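Local coordinates for hypothetical protein (Nostoc punctiforme, PDB 2O62) that is of unknown function but pairs two domains of calycin-like beta structure, one of them a closed antiparallel barrel, at residues 71-74 / 78-81; 96-99 / 104-107; 107-112 / 118-123; 252-255 / 259-262. All coordinates share one frame; numbering follows the deposited sequence.

Contact 1. Residues 71-74 / 78-81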
loop_
_atom_site.group_PDB
_atom_site.type_symbol
_atom_site.label_atom_id
_atom_site.label_comp_id
_atom_site.label_asym_id
_atom_site.label_seq_id
_atom_site.Cartn_x
_atom_site.Cartn_y
_atom_site.Cartn_z
ATOM N N LEU A 71 -8.385 6.781 -8.474
ATOM C CA LEU A 71 -6.934 6.661 -8.644
ATOM C C LEU A 71 -6.215 7.956 -8.408
ATOM O O LEU A 71 -6.609 8.995 -8.938
ATOM C CB LEU A 71 -6.603 6.292 -10.095
ATOM C CG LEU A 71 -6.246 4.916 -10.636
ATOM C CD1 LEU A 71 -6.042 5.113 -12.142
ATOM C CD2 LEU A 71 -4.982 4.374 -10.008
ATOM N N LEU A 72 -5.141 7.891 -7.625
ATOM C CA LEU A 72 -4.204 9.008 -7.514
ATOM C C LEU A 72 -2.776 8.504 -7.618
ATOM O O LEU A 72 -2.447 7.446 -7.069
ATOM C CB LEU A 72 -4.379 9.801 -6.190
ATOM C CG LEU A 72 -5.362 10.948 -6.139
ATOM C CD1 LEU A 72 -5.372 11.533 -4.751
ATOM C CD2 LEU A 72 -5.035 12.026 -7.124
ATOM N N PHE A 73 -1.925 9.291 -8.311
ATOM C CA PHE A 73 -0.502 8.946 -8.547
ATOM C C PHE A 73 0.471 9.946 -7.966
ATOM O O PHE A 73 0.229 11.166 -7.952
ATOM C CB PHE A 73 -0.180 8.915 -10.063
ATOM C CG PHE A 73 -0.873 7.840 -10.814
ATOM C CD1 PHE A 73 -2.157 8.030 -11.268
ATOM C CD2 PHE A 73 -0.243 6.634 -11.061
ATOM C CE1 PHE A 73 -2.817 6.989 -11.935
ATOM C CE2 PHE A 73 -0.890 5.595 -11.736
ATOM C CZ PHE A 73 -2.172 5.798 -12.183
ATOM N N PHE A 74 1.607 9.403 -7.532
ATOM C CA PHE A 74 2.805 10.170 -7.228
ATOM C C PHE A 74 3.736 10.256 -8.418
ATOM O O PHE A 74 3.565 9.552 -9.439
ATOM C CB PHE A 74 3.512 9.556 -6.016
ATOM C CG PHE A 74 2.665 9.577 -4.776
ATOM C CD1 PHE A 74 2.595 10.709 -3.971
ATOM C CD2 PHE A 74 1.899 8.489 -4.441
ATOM C CE1 PHE A 74 1.781 10.708 -2.825
ATOM C CE2 PHE A 74 1.106 8.486 -3.289
ATOM C CZ PHE A 74 1.020 9.607 -2.525
ATOM N N SER A 78 4.117 5.677 -8.467
ATOM C CA SER A 78 3.401 4.981 -7.413
ATOM C C SER A 78 1.970 5.488 -7.327
ATOM O O SER A 78 1.682 6.618 -7.690
ATOM C CB SER A 78 4.086 5.166 -6.043
ATOM O OG SER A 78 5.391 4.586 -6.077
ATOM N N PHE A 79 1.055 4.638 -6.898
ATOM C CA PHE A 79 -0.357 5.027 -6.896
ATOM C C PHE A 79 -1.190 4.253 -5.929
ATOM O O PHE A 79 -0.763 3.258 -5.324
ATOM C CB PHE A 79 -0.948 4.864 -8.312
ATOM C CG PHE A 79 -1.045 3.411 -8.817
ATOM C CD1 PHE A 79 0.015 2.830 -9.524
ATOM C CD2 PHE A 79 -2.223 2.640 -8.629
ATOM C CE1 PHE A 79 -0.097 1.533 -10.032
ATOM C CE2 PHE A 79 -2.317 1.340 -9.114
ATOM C CZ PHE A 79 -1.248 0.786 -9.802
ATOM N N SER A 80 -2.429 4.678 -5.805
ATOM C CA SER A 80 -3.419 3.921 -5.097
ATOM C C SER A 80 -4.710 3.946 -5.861
ATOM O O SER A 80 -5.078 4.995 -6.392
ATOM C CB SER A 80 -3.692 4.509 -3.718
ATOM O OG SER A 80 -4.734 3.813 -3.058
ATOM N N GLU A 81 -5.423 2.826 -5.799
ATOM C CA GLU A 81 -6.718 2.662 -6.431
ATOM C C GLU A 81 -7.728 2.154 -5.402
ATOM O O GLU A 81 -7.388 1.416 -4.513
ATOM C CB GLU A 81 -6.652 1.668 -7.588
ATOM C CG GLU A 81 -7.883 1.823 -8.507
ATOM C CD GLU A 81 -7.855 0.987 -9.800
ATOM O OE1 GLU A 81 -6.993 0.093 -9.960
ATOM O OE2 GLU A 81 -8.725 1.270 -10.660
#
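Leu-71 lays its CD2 methyl against the ring of Phe-79, with Leu-71 CD2 3.5 Å from Phe-79 CD2. The two residues sit on the antiparallel strands of a short beta hairpin, strands 71-73 and 79-81, in the N-terminal calycin-type domain. The same methyl also packs on CB of Glu-81, so Leu-71 spans two residues of the opposite strand. Phe-79 CB sits over one face of the Phe-73 ring, 3.3 Å from Phe-73 CD2. Beyond it, Phe-79 CG lies between the backbone N and the carbonyl carbon (chi1 67°), which turns the ring toward the Leu-71 methyl. The two phenylalanine side chains run side by side, and their rings are oblique, planes at 43°. Phe-9 meets the Phe-73 ring from the N-terminal helix 5-10. Ser-78 contributes mostly backbone, and its OG is bonded to Val-99 N on the next strand. On the other sheet face, Leu-72 and Ser-80 form a hydrogen-bonded pair. Leu-72 N donates to Ser-80 O at 3.1 Å, and Ser-80 N donates back. At the turn end, Phe-74 N donates to Ser-78 O at 2.8 Å, the donor 23° out of the carbonyl plane.

Contact 2. Residues 96-99 / 104-107; sequences LAFV and RLRL
Arg-104 runs alongside Val-99, both side chains pointing the same way. Its CB starts 3.4 Å from Phe-98 O. CG follows, about equally far from that oxygen and Val-99 CG2. CD then rests on the valine methyl, with Arg-104 CD 3.8 Å from Val-99 CG2. Beyond CD the chain bends (chi3 -66°), and the guanidinium turns one face to CD of Arg-106, which lies offset toward the rim. NE forms a salt bridge with Glu-125, and NH1 bonds Asn-12. Trp-16 adds a cation-pi contact. Strands 93-100 and 103-111 form an antiparallel beta hairpin in the large sheet of the N-terminal calycin-type domain. Its side chains alternate between two faces. Ala-97 shares the arginine face, and the aliphatic part of Arg-106 lies against its CB, with Ala-97 CB 3.7 Å from Arg-106 CG. The Arg-106 tip bridges to Glu-95 and Glu-125. Glu-125, shared by both arginines, and Glu-95 probably offset much of the two positive charges. Leu-96, Phe-98, Leu-105 and Leu-107 make up the apolar face. The first three pack on Ala-237 and Trp-239 of barrel strand 233-242. There Phe-98 CD1 meets Leu-105 CD2 at 4.1 Å, and Leu-105 O lies at the edge of the phenyl ring. Two pairs of backbone bonds join the strands. Leu-107 N to Leu-96 O is 2.8 Å and nearly straight at 173°. Leu-105 N reaches Phe-98 O in the carbonyl plane, at 2.9 Å.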
loop_
_atom_site.group_PDB
_atom_site.type_symbol
_atom_site.label_atom_id
_atom_site.label_comp_id
_atom_site.label_asym_id
_atom_site.label_seq_id
_atom_site.Cartn_x
_atom_site.Cartn_y
_atom_site.Cartn_z
ATOM N N LEU A 96 -2.641 -0.293 -2.686
ATOM C CA LEU A 96 -1.481 0.571 -2.571
ATOM C C LEU A 96 -0.380 -0.013 -3.448
ATOM O O LEU A 96 0.032 -1.139 -3.264
ATOM C CB LEU A 96 -1.044 0.628 -1.101
ATOM C CG LEU A 96 -2.236 1.078 -0.205
ATOM C CD1 LEU A 96 -2.088 0.615 1.161
ATOM C CD2 LEU A 96 -2.461 2.497 -0.217
ATOM N N ALA A 97 0.122 0.780 -4.367
ATOM C CA ALA A 97 1.050 0.308 -5.395
ATOM C C ALA A 97 2.331 1.138 -5.373
ATOM O O ALA A 97 2.311 2.310 -5.720
ATOM C CB ALA A 97 0.365 0.415 -6.784
ATOM N N PHE A 98 3.430 0.523 -4.936
ATOM C CA PHE A 98 4.756 1.128 -4.910
ATOM C C PHE A 98 5.565 0.809 -6.171
ATOM O O PHE A 98 5.614 -0.335 -6.610
ATOM C CB PHE A 98 5.571 0.655 -3.683
ATOM C CG PHE A 98 4.872 0.801 -2.365
ATOM C CD1 PHE A 98 4.065 -0.227 -1.860
ATOM C CD2 PHE A 98 5.073 1.939 -1.590
ATOM C CE1 PHE A 98 3.461 -0.120 -0.633
ATOM C CE2 PHE A 98 4.437 2.058 -0.361
ATOM C CZ PHE A 98 3.640 1.053 0.099
ATOM N N VAL A 99 6.214 1.828 -6.724
ATOM C CA VAL A 99 7.142 1.699 -7.813
ATOM C C VAL A 99 8.544 2.072 -7.291
ATOM O O VAL A 99 8.723 3.066 -6.586
ATOM C CB VAL A 99 6.737 2.582 -8.953
ATOM C CG1 VAL A 99 7.743 2.477 -10.103
ATOM C CG2 VAL A 99 5.319 2.221 -9.394
ATOM N N ARG A 104 7.700 -3.250 -8.982
ATOM C CA ARG A 104 6.504 -2.732 -8.325
ATOM C C ARG A 104 6.108 -3.724 -7.257
ATOM O O ARG A 104 6.344 -4.945 -7.388
ATOM C CB ARG A 104 5.341 -2.472 -9.266
ATOM C CG ARG A 104 5.701 -1.707 -10.496
ATOM C CD ARG A 104 4.500 -1.066 -11.139
ATOM N NE ARG A 104 3.562 -2.035 -11.658
ATOM C CZ ARG A 104 2.447 -1.755 -12.320
ATOM N NH1 ARG A 104 2.115 -0.504 -12.575
ATOM N NH2 ARG A 104 1.658 -2.734 -12.747
ATOM N N LEU A 105 5.538 -3.202 -6.181
ATOM C CA LEU A 105 4.917 -4.029 -5.158
ATOM C C LEU A 105 3.574 -3.430 -4.922
ATOM O O LEU A 105 3.488 -2.260 -4.484
ATOM C CB LEU A 105 5.669 -4.030 -3.824
ATOM C CG LEU A 105 4.735 -4.773 -2.828
ATOM C CD1 LEU A 105 5.075 -6.280 -2.837
ATOM C CD2 LEU A 105 4.603 -4.267 -1.495
ATOM N N ARG A 106 2.533 -4.210 -5.218
ATOM C CA ARG A 106 1.174 -3.690 -5.171
ATOM C C ARG A 106 0.385 -4.555 -4.212
ATOM O O ARG A 106 0.407 -5.783 -4.324
ATOM C CB ARG A 106 0.531 -3.664 -6.524
ATOM C CG ARG A 106 1.394 -3.025 -7.507
ATOM C CD ARG A 106 0.708 -2.706 -8.821
ATOM N NE ARG A 106 0.580 -3.834 -9.730
ATOM C CZ ARG A 106 -0.563 -4.253 -10.277
ATOM N NH1 ARG A 106 -1.732 -3.710 -9.959
ATOM N NH2 ARG A 106 -0.546 -5.209 -11.192
ATOM N N LEU A 107 -0.234 -3.918 -3.234
ATOM C CA LEU A 107 -0.947 -4.636 -2.203
ATOM C C LEU A 107 -2.414 -4.228 -2.196
ATOM O O LEU A 107 -2.736 -3.065 -2.005
ATOM C CB LEU A 107 -0.288 -4.406 -0.824
ATOM C CG LEU A 107 -0.678 -5.354 0.337
ATOM C CD1 LEU A 107 0.464 -5.557 1.283
ATOM C CD2 LEU A 107 -1.819 -4.789 1.120
#

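Contact 3. Residues 107-112 / 118-123; sequences LVQLFD and NGLTLI
Leu-107 and Leu-122 both carry CG opposite the backbone N (chi1 -165° and -166°), and their side chains cross so that Leu-107 CD1 meets Leu-122 CD1 at 3.7 Å. They belong to an antiparallel beta hairpin, strands 103-111 and 117-127, with a classic beta bulge near its turn. The second methyl of Leu-107, CD2, touches Leu-120 CD2. With an alanine in place of Leu-107, the methyls of Leu-120 and Leu-122 would probably lose their partner across the strands. Leu-120 CD2 also presses on the aliphatic part of Gln-109, 3.5 Å from Gln-109 CG. The amide of Gln-109 reaches across to the barrel, where its OE1 bonds Ser-223. On the other sheet face, Val-108 and Thr-121 lie side by side with CB on CB. Their backbones exchange two bonds, and Val-108 N to Thr-121 O is 2.8 Å, in the carbonyl plane. At the bulge, Asn-118 and Gly-119 both face Leu-110. Leu-110 O accepts from both: 2.7 Å from Asn-118 N and a longer 3.3 Å from Gly-119 N. Nearer the turn, one water links the two strands. It donates to Asp-112 OD2 at 2.7 Å and accepts from Asn-118 ND2 at 3.1 Å.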
loop_
_atom_site.group_PDB
_atom_site.type_symbol
_atom_site.label_atom_id
_atom_site.label_comp_id
_atom_site.label_asym_id
_atom_site.label_seq_id
_atom_site.Cartn_x
_atom_site.Cartn_y
_atom_site.Cartn_z
ATOM N N LEU A 107 -0.234 -3.918 -3.234
ATOM C CA LEU A 107 -0.947 -4.636 -2.203
ATOM C C LEU A 107 -2.414 -4.228 -2.196
ATOM O O LEU A 107 -2.736 -3.065 -2.005
ATOM C CB LEU A 107 -0.288 -4.406 -0.824
ATOM C CG LEU A 107 -0.678 -5.354 0.337
ATOM C CD1 LEU A 107 0.464 -5.557 1.283
ATOM C CD2 LEU A 107 -1.819 -4.789 1.120
ATOM N N VAL A 108 -3.294 -5.208 -2.384
ATOM C CA VAL A 108 -4.717 -5.047 -2.261
ATOM C C VAL A 108 -5.245 -5.642 -0.936
ATOM O O VAL A 108 -4.915 -6.785 -0.560
ATOM C CB VAL A 108 -5.447 -5.748 -3.423
ATOM C CG1 VAL A 108 -6.904 -5.463 -3.382
ATOM C CG2 VAL A 108 -4.862 -5.321 -4.735
ATOM N N GLN A 109 -6.029 -4.835 -0.230
ATOM C CA GLN A 109 -6.781 -5.264 0.936
ATOM C C GLN A 109 -8.253 -5.326 0.630
ATOM O O GLN A 109 -8.793 -4.444 -0.060
ATOM C CB GLN A 109 -6.580 -4.301 2.120
ATOM C CG GLN A 109 -5.119 -4.138 2.579
ATOM C CD GLN A 109 -4.969 -3.471 3.931
ATOM O OE1 GLN A 109 -5.767 -3.711 4.861
ATOM N NE2 GLN A 109 -3.912 -2.679 4.072
ATOM N N LEU A 110 -8.903 -6.347 1.173
ATOM C CA LEU A 110 -10.298 -6.661 0.909
ATOM C C LEU A 110 -10.986 -6.933 2.232
ATOM O O LEU A 110 -10.531 -7.781 3.007
ATOM C CB LEU A 110 -10.415 -7.876 -0.001
ATOM C CG LEU A 110 -9.737 -7.767 -1.358
ATOM C CD1 LEU A 110 -9.786 -9.100 -2.033
ATOM C CD2 LEU A 110 -10.403 -6.705 -2.258
ATOM N N PHE A 111 -12.040 -6.166 2.515
ATOM C CA PHE A 111 -12.829 -6.294 3.733
ATOM C C PHE A 111 -14.201 -6.848 3.416
ATOM O O PHE A 111 -14.773 -6.577 2.344
ATOM C CB PHE A 111 -12.949 -4.931 4.469
ATOM C CG PHE A 111 -11.620 -4.426 5.020
ATOM C CD1 PHE A 111 -10.627 -3.964 4.175
ATOM C CD2 PHE A 111 -11.354 -4.482 6.394
ATOM C CE1 PHE A 111 -9.398 -3.513 4.656
ATOM C CE2 PHE A 111 -10.114 -4.037 6.867
ATOM C CZ PHE A 111 -9.149 -3.564 5.990
ATOM N N ASP A 112 -14.744 -7.563 4.378
ATOM C CA ASP A 112 -16.054 -8.168 4.251
ATOM C C ASP A 112 -17.188 -7.235 4.644
ATOM O O ASP A 112 -16.987 -6.052 4.901
ATOM C CB ASP A 112 -16.085 -9.515 4.998
ATOM C CG ASP A 112 -16.048 -9.388 6.494
ATOM O OD1 ASP A 112 -16.457 -8.349 7.010
ATOM O OD2 ASP A 112 -15.616 -10.373 7.140
ATOM N N ASN A 118 -10.766 -9.591 5.032
ATOM C CA ASN A 118 -11.135 -10.890 4.444
ATOM C C ASN A 118 -9.974 -11.534 3.658
ATOM O O ASN A 118 -9.874 -12.730 3.566
ATOM C CB ASN A 118 -12.324 -10.718 3.496
ATOM C CG ASN A 118 -12.819 -12.031 2.909
ATOM O OD1 ASN A 118 -12.664 -12.264 1.711
ATOM N ND2 ASN A 118 -13.375 -12.903 3.746
ATOM N N GLY A 119 -9.133 -10.718 3.039
ATOM C CA GLY A 119 -8.054 -11.233 2.259
ATOM C C GLY A 119 -7.188 -10.104 1.738
ATOM O O GLY A 119 -7.556 -8.911 1.779
ATOM N N LEU A 120 -6.017 -10.501 1.282
ATOM C CA LEU A 120 -5.114 -9.611 0.566
ATOM C C LEU A 120 -4.586 -10.208 -0.722
ATOM O O LEU A 120 -4.457 -11.431 -0.858
ATOM C CB LEU A 120 -3.917 -9.283 1.409
ATOM C CG LEU A 120 -4.043 -8.944 2.903
ATOM C CD1 LEU A 120 -2.790 -9.356 3.581
ATOM C CD2 LEU A 120 -4.214 -7.499 3.134
ATOM N N THR A 121 -4.229 -9.317 -1.630
ATOM C CA THR A 121 -3.578 -9.695 -2.872
ATOM C C THR A 121 -2.231 -8.950 -2.886
ATOM O O THR A 121 -2.164 -7.753 -2.657
ATOM C CB THR A 121 -4.444 -9.364 -4.095
ATOM O OG1 THR A 121 -5.738 -9.970 -3.962
ATOM C CG2 THR A 121 -3.767 -9.882 -5.399
ATOM N N LEU A 122 -1.165 -9.688 -3.109
ATOM C CA LEU A 122 0.171 -9.144 -3.206
ATOM C C LEU A 122 0.656 -9.382 -4.595
ATOM O O LEU A 122 0.707 -10.505 -5.030
ATOM C CB LEU A 122 1.085 -9.800 -2.195
ATOM C CG LEU A 122 2.414 -9.103 -1.943
ATOM C CD1 LEU A 122 2.180 -7.791 -1.191
ATOM C CD2 LEU A 122 3.251 -10.065 -1.111
ATOM N N ILE A 123 0.926 -8.292 -5.317
ATOM C CA ILE A 123 1.346 -8.373 -6.676
ATOM C C ILE A 123 2.805 -7.901 -6.718
ATOM O O ILE A 123 3.101 -6.708 -6.547
ATOM C CB ILE A 123 0.459 -7.519 -7.569
ATOM C CG1 ILE A 123 -1.023 -7.943 -7.419
ATOM C CG2 ILE A 123 0.922 -7.608 -9.010
ATOM C CD1 ILE A 123 -2.048 -6.955 -8.073
HETATM O O HOH W 1 -13.537 -12.030 6.710
#

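Contact 4. Residues 252-255 / 259-262; sequences SYND and WVSL
Ser-252 meets both Val-260 and Ser-261 across the contact, a classic beta bulge in the hairpin of strands 245-253 and 259-269. These strands are the last two of the C-terminal barrel. Backbone bonds come first. Ser-252 O receives Val-260 N at 2.9 Å, in the carbonyl plane and almost straight at 176°. Ser-261 N reaches the same oxygen only weakly. Ser-252 N donates to Ser-261 O, which takes a second bond from Trp-259 NE1 at 3.0 Å. The two donors come from opposite faces of that carbonyl, and the indole N-H lies well above its plane. The indole is thus tied back to its own strand.

Aromatic and apolar contacts lie on the other face of the sheet. Tyr-253 and Trp-259 cross obliquely, their planes at 38°, with the Trp-259 pyrrole part over one face of the phenol near its rim. Tyr-253 CE2 lies 3.6 Å from Trp-259 CB. The OH bonds Leu-83 O, which ties the hairpin to the N-terminal part of the chain, and Arg-251 NE of its own strand. A leucine in place of Tyr-253 would probably lose the flat surface beside the indole and leave Leu-83 O and Arg-251 NE without this hydroxyl. At the turn, Val-260 CG1 packs on the amide of Asn-254, whose ND2 is held by Glu-258.

Water-mediated bonding completes the serine side, where a glycerol, probably from the crystallisation liquor, also bonds Ser-252 OG. One water sits 2.7 Å from Ser-252 OG and 2.9 Å from Ser-261 OG.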
loop_
_atom_site.group_PDB
_atom_site.type_symbol
_atom_site.label_atom_id
_atom_site.label_comp_id
_atom_site.label_asym_id
_atom_site.label_seq_id
_atom_site.Cartn_x
_atom_site.Cartn_y
_atom_site.Cartn_z
ATOM N N SER A 252 -6.572 7.670 2.684
ATOM C CA SER A 252 -7.332 8.212 3.820
ATOM C C SER A 252 -8.768 8.562 3.467
ATOM O O SER A 252 -9.017 9.252 2.495
ATOM C CB SER A 252 -6.619 9.435 4.371
ATOM O OG SER A 252 -5.300 9.111 4.812
ATOM N N TYR A 253 -9.695 8.121 4.318
ATOM C CA TYR A 253 -11.124 8.400 4.188
ATOM C C TYR A 253 -11.618 9.224 5.375
ATOM O O TYR A 253 -11.223 8.987 6.498
ATOM C CB TYR A 253 -11.938 7.102 4.142
ATOM C CG TYR A 253 -11.745 6.312 2.882
ATOM C CD1 TYR A 253 -10.589 5.556 2.695
ATOM C CD2 TYR A 253 -12.686 6.376 1.848
ATOM C CE1 TYR A 253 -10.366 4.843 1.526
ATOM C CE2 TYR A 253 -12.457 5.652 0.651
ATOM C CZ TYR A 253 -11.299 4.904 0.522
ATOM O OH TYR A 253 -11.022 4.205 -0.623
ATOM N N ASN A 254 -12.510 10.192 5.126
ATOM C CA ASN A 254 -13.115 10.951 6.250
ATOM C C ASN A 254 -14.248 10.126 6.904
ATOM O O ASN A 254 -14.615 9.033 6.402
ATOM C CB ASN A 254 -13.586 12.362 5.829
ATOM C CG ASN A 254 -14.718 12.351 4.916
ATOM O OD1 ASN A 254 -15.428 11.364 4.780
ATOM N ND2 ASN A 254 -14.965 13.502 4.299
ATOM N N ASP A 255 -14.776 10.598 8.036
ATOM C CA ASP A 255 -15.828 9.844 8.737
ATOM C C ASP A 255 -17.190 9.838 8.051
ATOM O O ASP A 255 -18.135 9.234 8.562
ATOM C CB ASP A 255 -15.933 10.258 10.195
ATOM C CG ASP A 255 -16.508 11.621 10.399
ATOM O OD1 ASP A 255 -17.023 12.249 9.445
ATOM O OD2 ASP A 255 -16.448 12.036 11.582
ATOM N N TRP A 259 -13.287 9.265 0.259
ATOM C CA TRP A 259 -11.869 9.326 0.072
ATOM C C TRP A 259 -11.385 10.776 0.006
ATOM O O TRP A 259 -11.940 11.582 -0.721
ATOM C CB TRP A 259 -11.517 8.601 -1.221
ATOM C CG TRP A 259 -10.077 8.573 -1.520
ATOM C CD1 TRP A 259 -9.042 8.444 -0.652
ATOM C CD2 TRP A 259 -9.517 8.623 -2.819
ATOM N NE1 TRP A 259 -7.831 8.430 -1.345
ATOM C CE2 TRP A 259 -8.110 8.543 -2.683
ATOM C CE3 TRP A 259 -10.070 8.709 -4.094
ATOM C CZ2 TRP A 259 -7.261 8.538 -3.775
ATOM C CZ3 TRP A 259 -9.209 8.752 -5.187
ATOM C CH2 TRP A 259 -7.833 8.695 -5.022
ATOM N N VAL A 260 -10.381 11.130 0.797
ATOM C CA VAL A 260 -9.926 12.516 0.806
ATOM C C VAL A 260 -8.498 12.696 0.308
ATOM O O VAL A 260 -8.196 13.724 -0.282
ATOM C CB VAL A 260 -10.114 13.200 2.197
ATOM C CG1 VAL A 260 -11.602 13.304 2.506
ATOM C CG2 VAL A 260 -9.445 12.472 3.258
ATOM N N SER A 261 -7.623 11.724 0.538
ATOM C CA SER A 261 -6.202 11.953 0.252
ATOM C C SER A 261 -5.392 10.649 0.207
ATOM O O SER A 261 -5.877 9.566 0.605
ATOM C CB SER A 261 -5.631 12.935 1.270
ATOM O OG SER A 261 -5.475 12.309 2.540
ATOM N N LEU A 262 -4.146 10.779 -0.255
ATOM C CA LEU A 262 -3.200 9.688 -0.329
ATOM C C LEU A 262 -1.856 10.210 0.068
ATOM O O LEU A 262 -1.437 11.285 -0.358
ATOM C CB LEU A 262 -3.135 9.157 -1.751
ATOM C CG LEU A 262 -2.324 7.938 -2.046
ATOM C CD1 LEU A 262 -3.002 6.769 -1.417
ATOM C CD2 LEU A 262 -2.238 7.741 -3.602
HETATM O O HOH W 2 -3.510 10.266 3.127
#

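How the contacts relate
Contacts 1, 2 and 3 belong to one antiparallel sheet, whereas contact 4 belongs to the barrel. Contacts 2 and 3 share strand 103-111 and Leu-107. Contact 1 joins contact 2 through neighbouring strands 79-81 and 93-100, where Ala-97 N probably bonds Phe-79 O. Contact 2 is wholly buried and combines an apolar face with arginines that form salt bridges with glutamates. Contact 3 is only partly buried, and its bulge end is more exposed and bridged by a water. Contacts 1 and 4 are mainly buried and rich in aromatic rings. They meet across the two domains: Leu-72 packs on Trp-259, and Phe-74 and Ser-80 pack on Leu-262. Bulges occur in contacts 3 and 4.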